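Local coordinates for uronate dehydrogenase (Agrobacterium tumefaciens, PDB 3RFX), which catalyses the NAD-dependent oxidation of uronic acids such as glucuronate and galacturonate to the corresponding aldaric acid lactones, at residues A[108-113]-A[160-165]; A[171-176]-A[232-237]; A[175-180]-A[211-216]; A[179-184]-A[205-210]. The protein carries 1 engineered substitution. One frame throughout, in Å; residues are numbered along the deposited sequence.

Interaction 1 lies in the middle of the molecule, where two parallel strands of the Rossmann sheet pair through backbone bonds. The other three sit farther out, on one side of the chain's centre. Interactions 2 and 3 share helix 175-178 and both touch the second subunit: in the partly buried interaction 2, helix 234-238 meets it through apolar side chains and an arginine-tyrosine bond; in the buried interaction 3, the 211-216 loop meets it through a serine, two tryptophans and two waters. Interaction 4, buried beside interaction 3, ties the start of helix 182-194 to the loop after strand 202-205 with a serine-centred network. Gly205 bonds back to strand 158-163, joining interactions 4 and 1.

Interaction 1 of 4, residues A[108-113]-A[160-165]; sequences FASSNH and LVRIGS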
loop_
_atom_site.group_PDB
_atom_site.type_symbol
_atom_site.label_atom_id
_atom_site.label_comp_id
_atom_site.label_asym_id
_atom_site.label_seq_id
_atom_site.Cartn_x
_atom_site.Cartn_y
_atom_site.Cartn_z
ATOM N N PHE A 108 -5.696 26.073 -11.644
ATOM C CA PHE A 108 -4.540 26.694 -11.012
ATOM C C PHE A 108 -3.243 26.176 -11.632
ATOM O O PHE A 108 -3.031 24.971 -11.702
ATOM C CB PHE A 108 -4.546 26.394 -9.512
ATOM C CG PHE A 108 -3.319 26.868 -8.783
ATOM C CD1 PHE A 108 -2.846 28.162 -8.950
ATOM C CD2 PHE A 108 -2.649 26.028 -7.903
ATOM C CE1 PHE A 108 -1.725 28.609 -8.261
ATOM C CE2 PHE A 108 -1.522 26.470 -7.211
ATOM C CZ PHE A 108 -1.067 27.761 -7.385
ATOM N N ALA A 109 -2.382 27.087 -12.080
ATOM C CA ALA A 109 -1.048 26.698 -12.540
ATOM C C ALA A 109 -0.143 26.429 -11.344
ATOM O O ALA A 109 0.535 27.330 -10.857
ATOM C CB ALA A 109 -0.443 27.793 -13.420
ATOM N N SER A 110 -0.161 25.203 -10.836
ATOM C CA SER A 110 0.821 24.806 -9.846
ATOM C C SER A 110 2.082 24.434 -10.630
ATOM O O SER A 110 2.230 24.807 -11.798
ATOM C CB SER A 110 0.325 23.621 -9.009
ATOM O OG SER A 110 1.194 23.373 -7.910
ATOM N N SER A 111 2.972 23.668 -10.017
ATOM C CA SER A 111 4.266 23.438 -10.645
ATOM C C SER A 111 4.891 22.122 -10.219
ATOM O O SER A 111 4.683 21.671 -9.095
ATOM C CB SER A 111 5.212 24.578 -10.248
ATOM O OG SER A 111 6.507 24.335 -10.744
ATOM N N ASN A 112 5.686 21.525 -11.108
ATOM C CA ASN A 112 6.518 20.390 -10.723
ATOM C C ASN A 112 7.467 20.766 -9.589
ATOM O O ASN A 112 7.966 19.898 -8.871
ATOM C CB ASN A 112 7.324 19.871 -11.926
ATOM C CG ASN A 112 8.379 20.871 -12.396
ATOM O OD1 ASN A 112 9.497 20.895 -11.883
ATOM N ND2 ASN A 112 8.018 21.712 -13.355
ATOM N N HIS A 113 7.735 22.060 -9.417
ATOM C CA HIS A 113 8.677 22.471 -8.379
ATOM C C HIS A 113 8.191 22.216 -6.953
ATOM O O HIS A 113 8.971 22.294 -6.006
ATOM C CB HIS A 113 9.161 23.903 -8.614
ATOM C CG HIS A 113 9.887 24.043 -9.912
ATOM N ND1 HIS A 113 11.084 23.404 -10.156
ATOM C CD2 HIS A 113 9.557 24.681 -11.060
ATOM C CE1 HIS A 113 11.473 23.661 -11.392
ATOM N NE2 HIS A 113 10.567 24.438 -11.960
ATOM N N LEU A 160 -5.605 21.404 -9.601
ATOM C CA LEU A 160 -4.245 21.783 -9.210
ATOM C C LEU A 160 -3.251 21.200 -10.211
ATOM O O LEU A 160 -2.798 20.060 -10.069
ATOM C CB LEU A 160 -3.934 21.272 -7.803
ATOM C CG LEU A 160 -4.925 21.704 -6.718
ATOM C CD1 LEU A 160 -4.622 20.982 -5.414
ATOM C CD2 LEU A 160 -4.891 23.224 -6.537
ATOM N N VAL A 161 -2.925 21.976 -11.235
ATOM C CA VAL A 161 -2.142 21.443 -12.340
ATOM C C VAL A 161 -0.654 21.680 -12.103
ATOM O O VAL A 161 -0.175 22.809 -12.184
ATOM C CB VAL A 161 -2.576 22.045 -13.686
ATOM C CG1 VAL A 161 -1.899 21.308 -14.840
ATOM C CG2 VAL A 161 -4.092 21.972 -13.827
ATOM N N ARG A 162 0.059 20.607 -11.785
ATOM C CA ARG A 162 1.500 20.670 -11.572
ATOM C C ARG A 162 2.194 20.651 -12.921
ATOM O O ARG A 162 2.542 19.595 -13.450
ATOM C CB ARG A 162 1.955 19.515 -10.683
ATOM C CG ARG A 162 1.427 19.657 -9.264
ATOM C CD ARG A 162 1.862 18.505 -8.361
ATOM N NE ARG A 162 1.410 18.719 -6.986
ATOM C CZ ARG A 162 1.485 17.803 -6.027
ATOM N NH1 ARG A 162 1.985 16.597 -6.289
ATOM N NH2 ARG A 162 1.057 18.091 -4.809
ATOM N N ILE A 163 2.358 21.833 -13.496
ATOM C CA ILE A 163 2.926 21.950 -14.844
ATOM C C ILE A 163 4.374 21.427 -14.903
ATOM O O ILE A 163 5.189 21.750 -14.041
ATOM C CB ILE A 163 2.870 23.409 -15.328
ATOM C CG1 ILE A 163 1.409 23.872 -15.402
ATOM C CG2 ILE A 163 3.521 23.559 -16.706
ATOM C CD1 ILE A 163 1.249 25.362 -15.646
ATOM N N GLY A 164 4.663 20.603 -15.904
ATOM C CA GLY A 164 6.023 20.153 -16.167
ATOM C C GLY A 164 6.755 21.252 -16.923
ATOM O O GLY A 164 7.155 22.258 -16.335
ATOM N N SER A 165 6.886 21.077 -18.233
ATOM C CA SER A 165 7.530 22.065 -19.091
ATOM C C SER A 165 6.608 22.321 -20.272
ATOM O O SER A 165 6.551 21.528 -21.201
ATOM C CB SER A 165 8.882 21.532 -19.591
ATOM O OG SER A 165 9.719 21.194 -18.497
#
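Phe108 and Leu160 sit side by side on adjacent parallel strands, Phe108 CD2 coming obliquely to within 3.8 Å of Leu160 CD2. Their face of the sheet also carries Ser110 and Arg162; Ala109, Val161, Ser111 and Ile163 occupy the other, where Ala109 CB touches Ile163 CD1 at 3.7 Å. Backbone bonds knit the ladder unevenly: Val161 N reaches Phe108 O at 3.0 Å, while Ser110 N to Val161 O and Ile163 N to Ser110 O are both weak, and the buried Ser111 N has no partner in the model. Beyond the last paired residues, Asn112 CG is tucked between the backbone N and the carbonyl carbon (chi1 67°), and the amide folds back so that Asn112 ND2 gives a straight bond to Ile163 O at 2.9 Å, on a lone pair in the carbonyl plane. Asn112 N reaches the same oxygen at 3.0 Å but tilted from that plane, so two N-H groups grip one acceptor. Next to it, Ser111 OG accepts from His113 N, an ST turn. Arg162 runs extended to a salt bridge with Glu144, which also binds Ser110 OG. Strands 105-111 and 158-163 are Rossmann-sheet neighbours joined through helix 135-154, a beta-alpha-beta crossover, with the Ile163 side chain about 6 Å from bound NAD. That helix covers the Phe108 face, helix 182-194 packs on Val161 and Ile163, and strand 202-205 flanks 158-163 at the sheet's edge.

Interaction 2 of 4, residues A[171-176]-A[232-237]; sequences NNYRML and AFRRHI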
loop_
_atom_site.group_PDB
_atom_site.type_symbol
_atom_site.label_atom_id
_atom_site.label_comp_id
_atom_site.label_asym_id
_atom_site.label_seq_id
_atom_site.Cartn_x
_atom_site.Cartn_y
_atom_site.Cartn_z
ATOM N N ASN A 171 13.183 20.631 -25.398
ATOM C CA ASN A 171 14.500 21.092 -25.858
ATOM C C ASN A 171 15.689 20.686 -25.002
ATOM O O ASN A 171 16.793 21.185 -25.192
ATOM C CB ASN A 171 14.522 22.600 -26.074
ATOM C CG ASN A 171 14.098 23.360 -24.856
ATOM O OD1 ASN A 171 14.697 23.224 -23.790
ATOM N ND2 ASN A 171 13.051 24.177 -24.997
ATOM N N ASN A 172 15.464 19.787 -24.055
ATOM C CA ASN A 172 16.568 19.173 -23.338
ATOM C C ASN A 172 16.140 17.810 -22.805
ATOM O O ASN A 172 14.969 17.426 -22.935
ATOM C CB ASN A 172 17.108 20.095 -22.232
ATOM C CG ASN A 172 16.111 20.330 -21.109
ATOM O OD1 ASN A 172 15.421 19.413 -20.666
ATOM N ND2 ASN A 172 16.055 21.564 -20.621
ATOM N N TYR A 173 17.078 17.081 -22.215
ATOM C CA TYR A 173 16.821 15.693 -21.823
ATOM C C TYR A 173 15.673 15.571 -20.820
ATOM O O TYR A 173 14.856 14.651 -20.901
ATOM C CB TYR A 173 18.082 15.028 -21.254
ATOM C CG TYR A 173 17.973 13.515 -21.252
ATOM C CD1 TYR A 173 18.424 12.767 -22.334
ATOM C CD2 TYR A 173 17.385 12.842 -20.184
ATOM C CE1 TYR A 173 18.303 11.381 -22.348
ATOM C CE2 TYR A 173 17.255 11.457 -20.192
ATOM C CZ TYR A 173 17.715 10.736 -21.280
ATOM O OH TYR A 173 17.585 9.359 -21.291
ATOM N N ARG A 174 15.635 16.492 -19.863
ATOM C CA ARG A 174 14.586 16.492 -18.839
ATOM C C ARG A 174 13.196 16.590 -19.466
ATOM O O ARG A 174 12.250 15.940 -19.007
ATOM C CB ARG A 174 14.817 17.633 -17.843
ATOM C CG ARG A 174 13.724 17.796 -16.777
ATOM C CD ARG A 174 14.206 18.718 -15.653
ATOM N NE ARG A 174 13.137 19.100 -14.723
ATOM C CZ ARG A 174 12.284 20.102 -14.923
ATOM N NH1 ARG A 174 12.360 20.837 -16.025
ATOM N NH2 ARG A 174 11.345 20.367 -14.016
ATOM N N MET A 175 13.063 17.398 -20.512
ATOM C CA MET A 175 11.753 17.588 -21.141
ATOM C C MET A 175 11.239 16.361 -21.869
ATOM O O MET A 175 10.063 16.292 -22.233
ATOM C CB MET A 175 11.754 18.804 -22.071
ATOM C CG MET A 175 11.984 20.100 -21.325
ATOM S SD MET A 175 11.597 21.516 -22.368
ATOM C CE MET A 175 12.395 22.820 -21.436
ATOM N N LEU A 176 12.103 15.378 -22.091
ATOM C CA LEU A 176 11.608 14.108 -22.624
ATOM C C LEU A 176 10.647 13.477 -21.616
ATOM O O LEU A 176 9.855 12.605 -21.972
ATOM C CB LEU A 176 12.759 13.143 -22.912
ATOM C CG LEU A 176 13.680 13.620 -24.032
ATOM C CD1 LEU A 176 14.871 12.668 -24.199
ATOM C CD2 LEU A 176 12.890 13.735 -25.345
ATOM N N ALA A 232 9.061 11.395 -29.280
ATOM C CA ALA A 232 9.271 11.661 -30.702
ATOM C C ALA A 232 10.446 12.618 -30.943
ATOM O O ALA A 232 10.969 12.695 -32.055
ATOM C CB ALA A 232 8.006 12.218 -31.332
ATOM N N PHE A 233 10.852 13.339 -29.902
ATOM C CA PHE A 233 11.892 14.354 -30.024
ATOM C C PHE A 233 13.254 13.910 -29.497
ATOM O O PHE A 233 14.188 14.709 -29.451
ATOM C CB PHE A 233 11.473 15.641 -29.305
ATOM C CG PHE A 233 10.290 16.333 -29.932
ATOM C CD1 PHE A 233 10.474 17.352 -30.858
ATOM C CD2 PHE A 233 8.995 15.956 -29.598
ATOM C CE1 PHE A 233 9.386 17.991 -31.437
ATOM C CE2 PHE A 233 7.898 16.597 -30.170
ATOM C CZ PHE A 233 8.097 17.613 -31.092
ATOM N N ARG A 234 13.378 12.651 -29.096
ATOM C CA ARG A 234 14.636 12.195 -28.498
ATOM C C ARG A 234 15.843 12.413 -29.421
ATOM O O ARG A 234 16.885 12.910 -28.985
ATOM C CB ARG A 234 14.563 10.725 -28.072
ATOM C CG ARG A 234 15.855 10.238 -27.399
ATOM C CD ARG A 234 15.718 8.837 -26.814
ATOM N NE ARG A 234 14.717 8.764 -25.742
ATOM C CZ ARG A 234 14.979 8.958 -24.453
ATOM N NH1 ARG A 234 16.220 9.245 -24.054
ATOM N NH2 ARG A 234 13.999 8.866 -23.559
ATOM N N ARG A 235 15.716 12.036 -30.686
ATOM C CA ARG A 235 16.831 12.256 -31.611
ATOM C C ARG A 235 17.113 13.747 -31.797
ATOM O O ARG A 235 18.275 14.177 -31.814
ATOM C CB ARG A 235 16.604 11.582 -32.966
ATOM C CG ARG A 235 17.923 11.101 -33.569
ATOM C CD ARG A 235 18.046 11.385 -35.047
ATOM N NE ARG A 235 19.449 11.365 -35.463
ATOM C CZ ARG A 235 19.860 11.553 -36.714
ATOM N NH1 ARG A 235 18.970 11.765 -37.677
ATOM N NH2 ARG A 235 21.158 11.526 -37.001
ATOM N N HIS A 236 16.049 14.531 -31.925
ATOM C CA HIS A 236 16.160 15.985 -32.032
ATOM C C HIS A 236 16.992 16.547 -30.885
ATOM O O HIS A 236 17.865 17.397 -31.089
ATOM C CB HIS A 236 14.756 16.615 -32.065
ATOM C CG HIS A 236 14.716 18.068 -31.678
ATOM N ND1 HIS A 236 15.126 19.079 -32.521
ATOM C CD2 HIS A 236 14.276 18.676 -30.548
ATOM C CE1 HIS A 236 14.962 20.245 -31.921
ATOM N NE2 HIS A 236 14.446 20.030 -30.722
ATOM N N ILE A 237 16.747 16.054 -29.678
ATOM C CA ILE A 237 17.499 16.522 -28.522
ATOM C C ILE A 237 18.976 16.100 -28.581
ATOM O O ILE A 237 19.866 16.910 -28.309
ATOM C CB ILE A 237 16.823 16.096 -27.195
ATOM C CG1 ILE A 237 15.577 16.966 -26.966
ATOM C CG2 ILE A 237 17.778 16.267 -26.025
ATOM C CD1 ILE A 237 14.603 16.381 -26.015
#
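Leu176 and Ile237 form the apolar centre of a partly buried contact between two short helices, 175-178 and 234-238, about 21 Å from the centre of the chain. They reach toward each other tip to tip, and the pair Leu176 CD2 to Ile237 CD1 is tight at 3.2 Å. Ile237 CD1 also lies 3.3 Å from Asn172 O, just before the helix whose Met175 N is capped by Asn172 OD1. The other Leu176 methyl, CD1, sits over the face of the Arg234 guanidinium, 3.7 Å from Arg234 CZ. Bent at chi3 (-63°), the arginine turns Arg234 NH1 to Tyr173 OH, a 3.1 Å bond with the hydroxyl in the guanidinium plane; the ring itself stands 72° away from that plane. Pro196 of the second subunit packs on Tyr173. Glu231, in a salt bridge with Arg234 NE, probably offsets the like charge that Arg194 of that subunit brings close. The methyl on its face and the polar partners at its rim, Tyr173 OH and Glu231, restrict how the guanidinium can turn.

Interaction 3 of 4, residues A[175-180]-A[211-216]; sequences MLSTWF and AGWWDN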
loop_
_atom_site.group_PDB
_atom_site.type_symbol
_atom_site.label_atom_id
_atom_site.label_comp_id
_atom_site.label_asym_id
_atom_site.label_seq_id
_atom_site.Cartn_x
_atom_site.Cartn_y
_atom_site.Cartn_z
ATOM N N MET A 175 13.063 17.398 -20.512
ATOM C CA MET A 175 11.753 17.588 -21.141
ATOM C C MET A 175 11.239 16.361 -21.869
ATOM O O MET A 175 10.063 16.292 -22.233
ATOM C CB MET A 175 11.754 18.804 -22.071
ATOM C CG MET A 175 11.984 20.100 -21.325
ATOM S SD MET A 175 11.597 21.516 -22.368
ATOM C CE MET A 175 12.395 22.820 -21.436
ATOM N N LEU A 176 12.103 15.378 -22.091
ATOM C CA LEU A 176 11.608 14.108 -22.624
ATOM C C LEU A 176 10.647 13.477 -21.616
ATOM O O LEU A 176 9.855 12.605 -21.972
ATOM C CB LEU A 176 12.759 13.143 -22.912
ATOM C CG LEU A 176 13.680 13.620 -24.032
ATOM C CD1 LEU A 176 14.871 12.668 -24.199
ATOM C CD2 LEU A 176 12.890 13.735 -25.345
ATOM N N SER A 177 10.742 13.909 -20.362
ATOM C CA SER A 177 9.837 13.431 -19.319
ATOM C C SER A 177 8.794 14.478 -18.949
ATOM O O SER A 177 7.647 14.125 -18.684
ATOM C CB SER A 177 10.611 13.009 -18.058
ATOM O OG SER A 177 11.566 11.994 -18.359
ATOM N N THR A 178 9.190 15.754 -18.915
ATOM C CA THR A 178 8.330 16.802 -18.349
ATOM C C THR A 178 7.485 17.590 -19.351
ATOM O O THR A 178 6.623 18.376 -18.943
ATOM C CB THR A 178 9.140 17.832 -17.529
ATOM O OG1 THR A 178 10.065 18.501 -18.392
ATOM C CG2 THR A 178 9.905 17.163 -16.383
ATOM N N TRP A 179 7.728 17.395 -20.642
ATOM C CA TRP A 179 7.044 18.183 -21.669
ATOM C C TRP A 179 5.536 18.097 -21.527
ATOM O O TRP A 179 4.977 17.014 -21.369
ATOM C CB TRP A 179 7.428 17.710 -23.069
ATOM C CG TRP A 179 6.912 18.597 -24.183
ATOM C CD1 TRP A 179 6.985 19.960 -24.248
ATOM C CD2 TRP A 179 6.272 18.171 -25.390
ATOM N NE1 TRP A 179 6.422 20.409 -25.423
ATOM C CE2 TRP A 179 5.976 19.328 -26.140
ATOM C CE3 TRP A 179 5.917 16.918 -25.912
ATOM C CZ2 TRP A 179 5.350 19.272 -27.383
ATOM C CZ3 TRP A 179 5.293 16.863 -27.142
ATOM C CH2 TRP A 179 5.015 18.035 -27.867
ATOM N N PHE A 180 4.896 19.260 -21.598
ATOM C CA PHE A 180 3.436 19.377 -21.585
ATOM C C PHE A 180 3.095 20.222 -22.804
ATOM O O PHE A 180 3.320 21.431 -22.795
ATOM C CB PHE A 180 3.010 20.113 -20.320
ATOM C CG PHE A 180 1.528 20.005 -19.998
ATOM C CD1 PHE A 180 0.732 19.024 -20.582
ATOM C CD2 PHE A 180 0.958 20.867 -19.075
ATOM C CE1 PHE A 180 -0.629 18.925 -20.257
ATOM C CE2 PHE A 180 -0.393 20.771 -18.738
ATOM C CZ PHE A 180 -1.179 19.802 -19.326
ATOM N N ALA A 211 8.757 8.596 -21.397
ATOM C CA ALA A 211 9.617 8.735 -20.218
ATOM C C ALA A 211 9.017 9.522 -19.051
ATOM O O ALA A 211 9.750 9.982 -18.174
ATOM C CB ALA A 211 10.984 9.328 -20.615
ATOM N N GLY A 212 7.691 9.680 -19.027
ATOM C CA GLY A 212 7.032 10.396 -17.944
ATOM C C GLY A 212 7.291 9.788 -16.570
ATOM O O GLY A 212 7.464 8.560 -16.447
ATOM N N TRP A 213 7.315 10.643 -15.544
ATOM C CA TRP A 213 7.583 10.242 -14.168
ATOM C C TRP A 213 6.313 10.148 -13.317
ATOM O O TRP A 213 6.385 9.734 -12.164
ATOM C CB TRP A 213 8.475 11.278 -13.467
ATOM C CG TRP A 213 9.779 11.585 -14.163
ATOM C CD1 TRP A 213 10.565 10.724 -14.861
ATOM C CD2 TRP A 213 10.444 12.856 -14.183
ATOM N NE1 TRP A 213 11.697 11.388 -15.330
ATOM C CE2 TRP A 213 11.631 12.698 -14.928
ATOM C CE3 TRP A 213 10.140 14.113 -13.648
ATOM C CZ2 TRP A 213 12.518 13.753 -15.145
ATOM C CZ3 TRP A 213 11.019 15.164 -13.872
ATOM C CH2 TRP A 213 12.193 14.975 -14.608
ATOM N N TRP A 214 5.175 10.567 -13.873
ATOM C CA TRP A 214 3.993 10.888 -13.056
ATOM C C TRP A 214 2.751 10.077 -13.422
ATOM O O TRP A 214 2.498 9.810 -14.584
ATOM C CB TRP A 214 3.662 12.388 -13.157
ATOM C CG TRP A 214 4.818 13.279 -12.789
ATOM C CD1 TRP A 214 5.732 13.072 -11.783
ATOM C CD2 TRP A 214 5.174 14.517 -13.407
ATOM N NE1 TRP A 214 6.639 14.105 -11.754
ATOM C CE2 TRP A 214 6.320 15.004 -12.739
ATOM C CE3 TRP A 214 4.642 15.261 -14.468
ATOM C CZ2 TRP A 214 6.943 16.197 -13.102
ATOM C CZ3 TRP A 214 5.264 16.448 -14.827
ATOM C CH2 TRP A 214 6.397 16.907 -14.140
ATOM N N ASP A 215 1.971 9.719 -12.410
ATOM C CA ASP A 215 0.844 8.804 -12.583
ATOM C C ASP A 215 -0.471 9.567 -12.401
ATOM O O ASP A 215 -0.790 9.958 -11.296
ATOM C CB ASP A 215 0.944 7.686 -11.536
ATOM C CG ASP A 215 -0.261 6.740 -11.553
ATOM O OD1 ASP A 215 -1.084 6.798 -12.493
ATOM O OD2 ASP A 215 -0.373 5.932 -10.613
ATOM N N ASN A 216 -1.201 9.790 -13.492
ATOM C CA ASN A 216 -2.490 10.485 -13.446
ATOM C C ASN A 216 -3.672 9.517 -13.441
ATOM O O ASN A 216 -4.794 9.913 -13.747
ATOM C CB ASN A 216 -2.645 11.394 -14.671
ATOM C CG ASN A 216 -2.162 12.812 -14.426
ATOM O OD1 ASN A 216 -2.278 13.344 -13.323
ATOM N ND2 ASN A 216 -1.642 13.445 -15.477
HETATM O O HOH W 1 9.484 10.371 -23.594
HETATM O O HOH W 2 6.931 13.490 -16.044
#
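Ser177 makes the direct polar link: Ser177 OG donates to Ala211 O at 2.7 Å, arriving from above the carbonyl plane and not on a lone pair. The torsion that sets this up (chi1 -58°) leaves OG beside its own backbone N. Trp213 NE1 is also close to Ser177 OG, at 3.1 Å, but the angle is too poor for a bond. Two waters extend the polar seam. One donates to Leu176 O and accepts from Ala211 N at 2.9 Å; the other donates to Ser177 O at 2.8 Å, accepts from Trp213 N, and rests over one face of the Trp214 ring. The other main contacts are with the indoles. Ser177 CB lies over the Trp213 indole in a CH-pi contact, 3.6 Å from the centroid of the five-membered ring. Thr178 CG2 meets the far end of the same indole obliquely, 3.4 Å from Trp213 CZ3, and is 4.2 Å from Trp214 CH2. The methyl can serve both rings because Thr178 OG1 points between its backbone N and carbonyl carbon (chi1 63°), where Ser165 OG bonds it. Trp214 in turn stacks on Trp204 and Trp213 packs on Phe221 of the second subunit. The contact joins segments beyond the C-terminal ends of adjacent Rossmann strands, 158-163 and 202-205, consistent with the extended short-chain dehydrogenase family, where such segments build up the smaller C-terminal part.

Interaction 4 of 4, residues A[179-184]-A[205-210]; sequences WFSHDD and GASAND. With PO4 (phosphate ion), chain F.
Trp179 O takes two N-H groups across the contact, and the chains come closest where the CA atoms of Phe180 and Ala206 are 4.1 Å apart. Both bonds use lone pairs in the carbonyl plane: Ser207 N to Trp179 O at 2.8 Å and Asn209 ND2 to Trp179 O at 3.0 Å. Asn209 OD1 is held by Ala230 N, fixing the amide flip. Phe180, its CG anti to the backbone N (chi1 -165°), lays one ring face over the Gly205-Ala206 peptide, with Gly205 CA 3.8 Å from the ring centroid in a CH-pi contact. Ser207 OG bridges the two segments, accepting from Ser181 N at 2.9 Å in a nearly straight bond and donating at 2.7 Å to the anti lone pair of Asp184 OD2, which also receives Asp228 N. A phosphate ion, probably from the crystallisation liquor, accepts from His182 ND1 and Arg22. Ser181 OG, also hydrogen-bonded to Asp228 OD2, caps Asp184 N at 3.0 Å, so a classic serine N-cap of helix 182-194 is wired to the loop leaving the Rossmann sheet's last strand.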
loop_
_atom_site.group_PDB
_atom_site.type_symbol
_atom_site.label_atom_id
_atom_site.label_comp_id
_atom_site.label_asym_id
_atom_site.label_seq_id
_atom_site.Cartn_x
_atom_site.Cartn_y
_atom_site.Cartn_z
ATOM N N TRP A 179 7.728 17.395 -20.642
ATOM C CA TRP A 179 7.044 18.183 -21.669
ATOM C C TRP A 179 5.536 18.097 -21.527
ATOM O O TRP A 179 4.977 17.014 -21.369
ATOM C CB TRP A 179 7.428 17.710 -23.069
ATOM C CG TRP A 179 6.912 18.597 -24.183
ATOM C CD1 TRP A 179 6.985 19.960 -24.248
ATOM C CD2 TRP A 179 6.272 18.171 -25.390
ATOM N NE1 TRP A 179 6.422 20.409 -25.423
ATOM C CE2 TRP A 179 5.976 19.328 -26.140
ATOM C CE3 TRP A 179 5.917 16.918 -25.912
ATOM C CZ2 TRP A 179 5.350 19.272 -27.383
ATOM C CZ3 TRP A 179 5.293 16.863 -27.142
ATOM C CH2 TRP A 179 5.015 18.035 -27.867
ATOM N N PHE A 180 4.896 19.260 -21.598
ATOM C CA PHE A 180 3.436 19.377 -21.585
ATOM C C PHE A 180 3.095 20.222 -22.804
ATOM O O PHE A 180 3.320 21.431 -22.795
ATOM C CB PHE A 180 3.010 20.113 -20.320
ATOM C CG PHE A 180 1.528 20.005 -19.998
ATOM C CD1 PHE A 180 0.732 19.024 -20.582
ATOM C CD2 PHE A 180 0.958 20.867 -19.075
ATOM C CE1 PHE A 180 -0.629 18.925 -20.257
ATOM C CE2 PHE A 180 -0.393 20.771 -18.738
ATOM C CZ PHE A 180 -1.179 19.802 -19.326
ATOM N N SER A 181 2.583 19.598 -23.858
ATOM C CA SER A 181 2.346 20.329 -25.107
ATOM C C SER A 181 1.223 21.358 -24.950
ATOM O O SER A 181 0.365 21.227 -24.078
ATOM C CB SER A 181 1.999 19.375 -26.245
ATOM O OG SER A 181 0.696 18.824 -26.058
ATOM N N HIS A 182 1.229 22.382 -25.799
ATOM C CA HIS A 182 0.131 23.342 -25.804
ATOM C C HIS A 182 -1.203 22.640 -26.030
ATOM O O HIS A 182 -2.169 22.889 -25.299
ATOM C CB HIS A 182 0.352 24.420 -26.867
ATOM C CG HIS A 182 1.511 25.316 -26.577
ATOM N ND1 HIS A 182 2.113 26.092 -27.544
ATOM C CD2 HIS A 182 2.187 25.553 -25.428
ATOM C CE1 HIS A 182 3.102 26.777 -27.001
ATOM N NE2 HIS A 182 3.169 26.468 -25.719
ATOM N N ASP A 183 -1.253 21.754 -27.021
ATOM C CA ASP A 183 -2.477 21.009 -27.315
ATOM C C ASP A 183 -3.002 20.248 -26.098
ATOM O O ASP A 183 -4.211 20.224 -25.849
ATOM C CB ASP A 183 -2.264 20.012 -28.453
ATOM C CG ASP A 183 -2.311 20.661 -29.828
ATOM O OD1 ASP A 183 -2.621 21.867 -29.928
ATOM O OD2 ASP A 183 -2.040 19.945 -30.811
ATOM N N ASP A 184 -2.106 19.596 -25.362
ATOM C CA ASP A 184 -2.537 18.788 -24.213
ATOM C C ASP A 184 -2.970 19.639 -23.022
ATOM O O ASP A 184 -3.863 19.251 -22.272
ATOM C CB ASP A 184 -1.461 17.764 -23.810
ATOM C CG ASP A 184 -1.369 16.600 -24.787
ATOM O OD1 ASP A 184 -2.374 16.293 -25.457
ATOM O OD2 ASP A 184 -0.294 15.972 -24.885
ATOM N N GLY A 205 0.825 17.861 -14.856
ATOM C CA GLY A 205 0.781 18.550 -16.129
ATOM C C GLY A 205 1.887 18.103 -17.067
ATOM O O GLY A 205 2.926 18.751 -17.145
ATOM N N ALA A 206 1.657 16.996 -17.766
ATOM C CA ALA A 206 2.599 16.473 -18.752
ATOM C C ALA A 206 1.848 15.796 -19.886
ATOM O O ALA A 206 0.750 15.276 -19.683
ATOM C CB ALA A 206 3.541 15.478 -18.096
ATOM N N SER A 207 2.440 15.784 -21.076
ATOM C CA SER A 207 1.871 15.027 -22.180
ATOM C C SER A 207 2.061 13.515 -21.957
ATOM O O SER A 207 2.509 13.108 -20.896
ATOM C CB SER A 207 2.452 15.502 -23.509
ATOM O OG SER A 207 1.979 16.812 -23.794
ATOM N N ALA A 208 1.689 12.692 -22.933
ATOM C CA ALA A 208 1.777 11.237 -22.771
ATOM C C ALA A 208 3.179 10.762 -23.146
ATOM O O ALA A 208 3.368 10.036 -24.125
ATOM C CB ALA A 208 0.725 10.530 -23.628
ATOM N N ASN A 209 4.158 11.190 -22.362
ATOM C CA ASN A 209 5.559 10.919 -22.670
ATOM C C ASN A 209 5.984 9.513 -22.260
ATOM O O ASN A 209 5.736 9.096 -21.128
ATOM C CB ASN A 209 6.441 11.958 -21.964
ATOM C CG ASN A 209 6.005 13.388 -22.258
ATOM O OD1 ASN A 209 5.544 13.688 -23.363
ATOM N ND2 ASN A 209 6.110 14.263 -21.261
ATOM N N ASP A 210 6.627 8.782 -23.170
ATOM C CA ASP A 210 7.144 7.453 -22.830
ATOM C C ASP A 210 7.984 7.517 -21.559
ATOM O O ASP A 210 7.940 6.601 -20.741
ATOM C CB ASP A 210 8.002 6.871 -23.960
ATOM C CG ASP A 210 7.182 6.396 -25.145
ATOM O OD1 ASP A 210 5.935 6.504 -25.107
ATOM O OD2 ASP A 210 7.798 5.908 -26.116
HETATM P P PO4 F . 0.502 27.038 -30.590
HETATM O O1 PO4 F . 1.390 25.930 -30.075
HETATM O O2 PO4 F . -0.022 26.664 -31.955
HETATM O O3 PO4 F . -0.663 27.236 -29.653
HETATM O O4 PO4 F . 1.295 28.320 -30.677
#